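Local coordinates for hypothetical protein Rv2827c (Mycobacterium tuberculosis, PDB 1ZEL) that is of unknown function but probably binds DNA through a winged-helix domain and carries an AbiEi-type antitoxin C-terminal domain, at residues A[179-191]-A[210-223]. Residues are numbered along the deposited sequence; the frame is centred on the assembly and turned at random.
Sequences PALGPEALLVQIA and LVADCSDERLERLL. With NA (sodium ion), chain C; FMT (formic acid), chain J.
Glu-184 meets Ser-215, and Val-188, one helical turn further along helix 183-191, meets Leu-219 and Leu-223, joining this helix to the end of helix 207-212, the turn after it and helix 216-223 in the all-helical part of what is probably an AbiEi antitoxin C-terminal domain. The axes of 183-191 and 216-223 approach to 9.1 Å and cross at -45°, so the two helices run roughly the same way.

The polar evidence centres on the Glu-184 carboxylate. Ser-215 N, at the N-cap of helix 216-223, donates to Glu-184 OE2 over 2.8 Å; the bond is almost straight (176°) and arrives on the anti side, somewhat out of the carboxylate plane. With CG anti to its carbonyl carbon, Glu-184 bends at chi2 (98°), bringing this group over the start of the neighbouring helix. Glu-184 OE1 lies at the guanidinium edge of Arg-218 and forms a salt bridge in which the Arg-218 NE bond is long and weak, 3.5 Å, and the two planes are turned well apart. OE2 has a second partner in Arg-160, while Arg-218 NH1 donates to Ala-155 O. Ser-215 OG caps Arg-218 N weakly and also donates to a formic acid molecule, probably from crystallisation.

Apolar contacts run from helix 183-191 to helix 216-223 and to the preceding turn and helix end. Val-188 CG2 meets Leu-223 CG at 3.8 Å, Leu-219 CD2 and Leu-222 CB, and Leu-222 CD1 lies against Ala-185. Leu-187 divides its methyls: CD2 reaches Leu-219, whereas CD1 meets Leu-210 CD2 and Cys-214 SG.

At the other end, Pro-183 CB packs on Leu-210 CD1 (3.7 Å) and its CG lies 3.4 Å from Asp-213 O. Asp-213 OD2 accepts from Tyr-115. Asp-209 O and Arg-167 complete the sodium site, where the ion is chelated by Asp-213 OD1 at 2.3 Å and Asp-213 OD2 at 2.5 Å.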
loop_
_atom_site.group_PDB
_atom_site.type_symbol
_atom_site.label_atom_id
_atom_site.label_comp_id
_atom_site.label_asym_id
_atom_site.label_seq_id
_atom_site.Cartn_x
_atom_site.Cartn_y
_atom_site.Cartn_z
ATOM N N PRO A 179 3.714 5.127 5.330
ATOM C CA PRO A 179 2.348 5.533 5.695
ATOM C C PRO A 179 1.376 4.535 5.077
ATOM O O PRO A 179 1.617 4.065 3.960
ATOM C CB PRO A 179 2.178 6.889 5.012
ATOM C CG PRO A 179 3.517 7.319 4.605
ATOM C CD PRO A 179 4.348 6.098 4.418
ATOM N N ALA A 180 0.331 4.161 5.824
ATOM C CA ALA A 180 -0.632 3.171 5.362
ATOM C C ALA A 180 -2.010 3.500 5.925
ATOM O O ALA A 180 -2.143 4.057 7.038
ATOM C CB ALA A 180 -0.196 1.751 5.779
ATOM N N LEU A 181 -3.033 3.154 5.147
ATOM C CA LEU A 181 -4.412 3.364 5.540
ATOM C C LEU A 181 -4.713 2.508 6.760
ATOM O O LEU A 181 -4.207 1.379 6.873
ATOM C CB LEU A 181 -5.367 2.927 4.421
ATOM C CG LEU A 181 -5.366 3.746 3.125
ATOM C CD1 LEU A 181 -6.541 3.302 2.241
ATOM C CD2 LEU A 181 -5.370 5.253 3.386
ATOM N N GLY A 182 -5.519 3.049 7.658
ATOM C CA GLY A 182 -6.024 2.271 8.764
ATOM C C GLY A 182 -7.250 1.471 8.340
ATOM O O GLY A 182 -7.649 1.503 7.173
ATOM N N PRO A 183 -7.854 0.736 9.289
ATOM C CA PRO A 183 -8.971 -0.135 8.936
ATOM C C PRO A 183 -10.177 0.645 8.430
ATOM O O PRO A 183 -10.847 0.183 7.523
ATOM C CB PRO A 183 -9.312 -0.848 10.246
ATOM C CG PRO A 183 -8.699 -0.042 11.324
ATOM C CD PRO A 183 -7.489 0.631 10.709
ATOM N N GLU A 184 -10.455 1.808 9.017
ATOM C CA GLU A 184 -11.580 2.600 8.547
ATOM C C GLU A 184 -11.397 3.032 7.105
ATOM O O GLU A 184 -12.294 2.861 6.287
ATOM C CB GLU A 184 -11.838 3.805 9.459
ATOM C CG GLU A 184 -12.251 3.366 10.864
ATOM C CD GLU A 184 -11.094 3.386 11.848
ATOM O OE1 GLU A 184 -9.937 3.410 11.389
ATOM O OE2 GLU A 184 -11.347 3.381 13.074
ATOM N N ALA A 185 -10.219 3.547 6.776
ATOM C CA ALA A 185 -9.993 4.019 5.410
ATOM C C ALA A 185 -9.955 2.845 4.443
ATOM O O ALA A 185 -10.427 2.953 3.310
ATOM C CB ALA A 185 -8.738 4.882 5.317
ATOM N N LEU A 186 -9.422 1.715 4.903
ATOM C CA LEU A 186 -9.446 0.503 4.099
ATOM C C LEU A 186 -10.882 0.081 3.799
ATOM O O LEU A 186 -11.228 -0.172 2.643
ATOM C CB LEU A 186 -8.718 -0.630 4.815
ATOM C CG LEU A 186 -8.858 -1.999 4.153
ATOM C CD1 LEU A 186 -8.215 -2.059 2.746
ATOM C CD2 LEU A 186 -8.267 -2.996 5.083
ATOM N N LEU A 187 -11.723 0.045 4.828
ATOM C CA LEU A 187 -13.082 -0.434 4.648
ATOM C C LEU A 187 -13.804 0.523 3.701
ATOM O O LEU A 187 -14.535 0.095 2.794
ATOM C CB LEU A 187 -13.815 -0.523 5.990
ATOM C CG LEU A 187 -15.166 -1.243 6.010
ATOM C CD1 LEU A 187 -15.405 -1.914 7.376
ATOM C CD2 LEU A 187 -16.305 -0.229 5.670
ATOM N N VAL A 188 -13.628 1.822 3.913
ATOM C CA VAL A 188 -14.297 2.788 3.034
ATOM C C VAL A 188 -13.782 2.670 1.596
ATOM O O VAL A 188 -14.550 2.781 0.643
ATOM C CB VAL A 188 -14.202 4.216 3.560
ATOM C CG1 VAL A 188 -14.763 5.192 2.531
ATOM C CG2 VAL A 188 -14.992 4.314 4.898
ATOM N N GLN A 189 -12.494 2.404 1.446
ATOM C CA GLN A 189 -11.920 2.253 0.113
ATOM C C GLN A 189 -12.601 1.113 -0.624
ATOM O O GLN A 189 -13.057 1.268 -1.755
ATOM C CB GLN A 189 -10.419 1.958 0.191
ATOM C CG GLN A 189 -9.795 1.779 -1.205
ATOM C CD GLN A 189 -8.528 0.972 -1.183
ATOM O OE1 GLN A 189 -7.760 1.041 -0.237
ATOM N NE2 GLN A 189 -8.287 0.206 -2.244
ATOM N N ILE A 190 -12.658 -0.051 0.018
ATOM C CA ILE A 190 -13.142 -1.229 -0.685
ATOM C C ILE A 190 -14.688 -1.207 -0.851
ATOM O O ILE A 190 -15.223 -1.830 -1.768
ATOM C CB ILE A 190 -12.627 -2.497 0.018
ATOM C CG1 ILE A 190 -13.258 -2.642 1.396
ATOM C CG2 ILE A 190 -11.096 -2.394 0.222
ATOM C CD1 ILE A 190 -12.871 -3.964 2.094
ATOM N N ALA A 191 -15.394 -0.498 0.030
ATOM C CA ALA A 191 -16.845 -0.272 -0.163
ATOM C C ALA A 191 -17.085 0.721 -1.311
ATOM O O ALA A 191 -17.989 0.533 -2.143
ATOM C CB ALA A 191 -17.481 0.259 1.136
ATOM N N LEU A 210 -11.802 -7.129 10.894
ATOM C CA LEU A 210 -11.726 -5.747 10.386
ATOM C C LEU A 210 -12.731 -4.817 11.072
ATOM O O LEU A 210 -12.388 -3.733 11.588
ATOM C CB LEU A 210 -11.943 -5.761 8.867
ATOM C CG LEU A 210 -12.231 -4.447 8.127
ATOM C CD1 LEU A 210 -11.117 -3.452 8.242
ATOM C CD2 LEU A 210 -12.498 -4.735 6.653
ATOM N N VAL A 211 -13.972 -5.279 11.116
ATOM C CA VAL A 211 -15.098 -4.489 11.595
ATOM C C VAL A 211 -14.943 -4.146 13.077
ATOM O O VAL A 211 -15.233 -3.027 13.484
ATOM C CB VAL A 211 -16.423 -5.244 11.314
ATOM C CG1 VAL A 211 -17.575 -4.662 12.130
ATOM C CG2 VAL A 211 -16.744 -5.188 9.823
ATOM N N ALA A 212 -14.484 -5.105 13.877
ATOM C CA ALA A 212 -14.155 -4.848 15.278
ATOM C C ALA A 212 -13.100 -3.738 15.485
ATOM O O ALA A 212 -13.037 -3.141 16.560
ATOM C CB ALA A 212 -13.703 -6.147 15.969
ATOM N N ASP A 213 -12.295 -3.456 14.467
ATOM C CA ASP A 213 -11.221 -2.450 14.570
ATOM C C ASP A 213 -11.601 -1.075 14.066
ATOM O O ASP A 213 -10.753 -0.183 14.084
ATOM C CB ASP A 213 -9.953 -2.892 13.811
ATOM C CG ASP A 213 -9.381 -4.191 14.350
ATOM O OD1 ASP A 213 -9.705 -4.547 15.493
ATOM O OD2 ASP A 213 -8.641 -4.895 13.634
ATOM N N CYS A 214 -12.838 -0.912 13.589
ATOM C CA CYS A 214 -13.273 0.352 12.990
ATOM C C CYS A 214 -14.108 1.111 13.989
ATOM O O CYS A 214 -15.015 0.561 14.606
ATOM C CB CYS A 214 -14.130 0.121 11.743
ATOM S SG CYS A 214 -13.220 -0.591 10.388
ATOM N N SER A 215 -13.790 2.387 14.126
ATOM C CA SER A 215 -14.632 3.313 14.859
ATOM C C SER A 215 -15.682 3.842 13.879
ATOM O O SER A 215 -15.358 4.292 12.764
ATOM C CB SER A 215 -13.750 4.441 15.403
ATOM O OG SER A 215 -14.478 5.635 15.470
ATOM N N ASP A 216 -16.946 3.792 14.275
ATOM C CA ASP A 216 -18.011 4.252 13.384
ATOM C C ASP A 216 -17.972 5.765 13.116
ATOM O O ASP A 216 -18.384 6.208 12.051
ATOM C CB ASP A 216 -19.375 3.781 13.876
ATOM C CG ASP A 216 -19.486 2.244 13.915
ATOM O OD1 ASP A 216 -18.664 1.516 13.300
ATOM O OD2 ASP A 216 -20.388 1.750 14.583
ATOM N N GLU A 217 -17.460 6.561 14.054
ATOM C CA GLU A 217 -17.304 7.993 13.765
ATOM C C GLU A 217 -16.293 8.219 12.645
ATOM O O GLU A 217 -16.503 9.067 11.782
ATOM C CB GLU A 217 -16.888 8.812 14.984
ATOM C CG GLU A 217 -16.743 10.305 14.611
ATOM C CD GLU A 217 -16.286 11.215 15.754
ATOM O OE1 GLU A 217 -16.640 10.939 16.924
ATOM O OE2 GLU A 217 -15.583 12.212 15.468
ATOM N N ARG A 218 -15.184 7.493 12.679
ATOM C CA ARG A 218 -14.179 7.626 11.606
ATOM C C ARG A 218 -14.734 7.137 10.293
ATOM O O ARG A 218 -14.517 7.764 9.265
ATOM C CB ARG A 218 -12.914 6.860 11.940
ATOM C CG ARG A 218 -12.130 7.547 13.008
ATOM C CD ARG A 218 -10.997 6.682 13.491
ATOM N NE ARG A 218 -9.877 6.681 12.557
ATOM C CZ ARG A 218 -8.959 7.638 12.482
ATOM N NH1 ARG A 218 -7.977 7.525 11.614
ATOM N NH2 ARG A 218 -9.013 8.689 13.274
ATOM N N LEU A 219 -15.470 6.024 10.319
ATOM C CA LEU A 219 -16.121 5.521 9.103
ATOM C C LEU A 219 -16.997 6.605 8.479
ATOM O O LEU A 219 -16.930 6.882 7.276
ATOM C CB LEU A 219 -16.974 4.285 9.421
ATOM C CG LEU A 219 -16.171 2.988 9.616
ATOM C CD1 LEU A 219 -17.128 1.862 10.004
ATOM C CD2 LEU A 219 -15.379 2.600 8.347
ATOM N N GLU A 220 -17.796 7.247 9.322
ATOM C CA GLU A 220 -18.730 8.218 8.863
ATOM C C GLU A 220 -18.019 9.422 8.223
ATOM O O GLU A 220 -18.475 9.959 7.208
ATOM C CB GLU A 220 -19.593 8.636 10.052
ATOM C CG GLU A 220 -20.586 9.722 9.751
ATOM C CD GLU A 220 -21.346 10.155 10.985
ATOM O OE1 GLU A 220 -21.113 9.588 12.083
ATOM O OE2 GLU A 220 -22.178 11.070 10.844
ATOM N N ARG A 221 -16.911 9.849 8.817
ATOM C CA ARG A 221 -16.224 11.044 8.321
ATOM C C ARG A 221 -15.508 10.704 7.007
ATOM O O ARG A 221 -15.443 11.519 6.098
ATOM C CB ARG A 221 -15.256 11.589 9.363
ATOM C CG ARG A 221 -15.962 12.188 10.592
ATOM C CD ARG A 221 -14.927 12.748 11.552
ATOM N NE ARG A 221 -14.106 13.779 10.915
ATOM C CZ ARG A 221 -12.815 13.977 11.170
ATOM N NH1 ARG A 221 -12.186 13.208 12.051
ATOM N NH2 ARG A 221 -12.150 14.932 10.531
ATOM N N LEU A 222 -15.008 9.484 6.912
ATOM C CA LEU A 222 -14.380 8.999 5.671
ATOM C C LEU A 222 -15.378 8.701 4.540
ATOM O O LEU A 222 -15.010 8.752 3.375
ATOM C CB LEU A 222 -13.518 7.784 5.954
ATOM C CG LEU A 222 -12.209 8.089 6.707
ATOM C CD1 LEU A 222 -11.629 6.844 7.262
ATOM C CD2 LEU A 222 -11.197 8.710 5.787
ATOM N N LEU A 223 -16.625 8.381 4.889
ATOM C CA LEU A 223 -17.700 8.219 3.893
ATOM C C LEU A 223 -18.309 9.539 3.454
ATOM O O LEU A 223 -18.964 9.616 2.408
ATOM C CB LEU A 223 -18.808 7.318 4.453
ATOM C CG LEU A 223 -18.479 5.849 4.497
ATOM C CD1 LEU A 223 -19.368 5.191 5.543
ATOM C CD2 LEU A 223 -18.633 5.224 3.093
HETATM NA NA NA C . -9.631 -6.736 14.931
HETATM C C FMT J . -12.123 8.112 16.487
HETATM O O1 FMT J . -12.029 9.000 15.634
HETATM O O2 FMT J . -13.174 7.536 16.774
#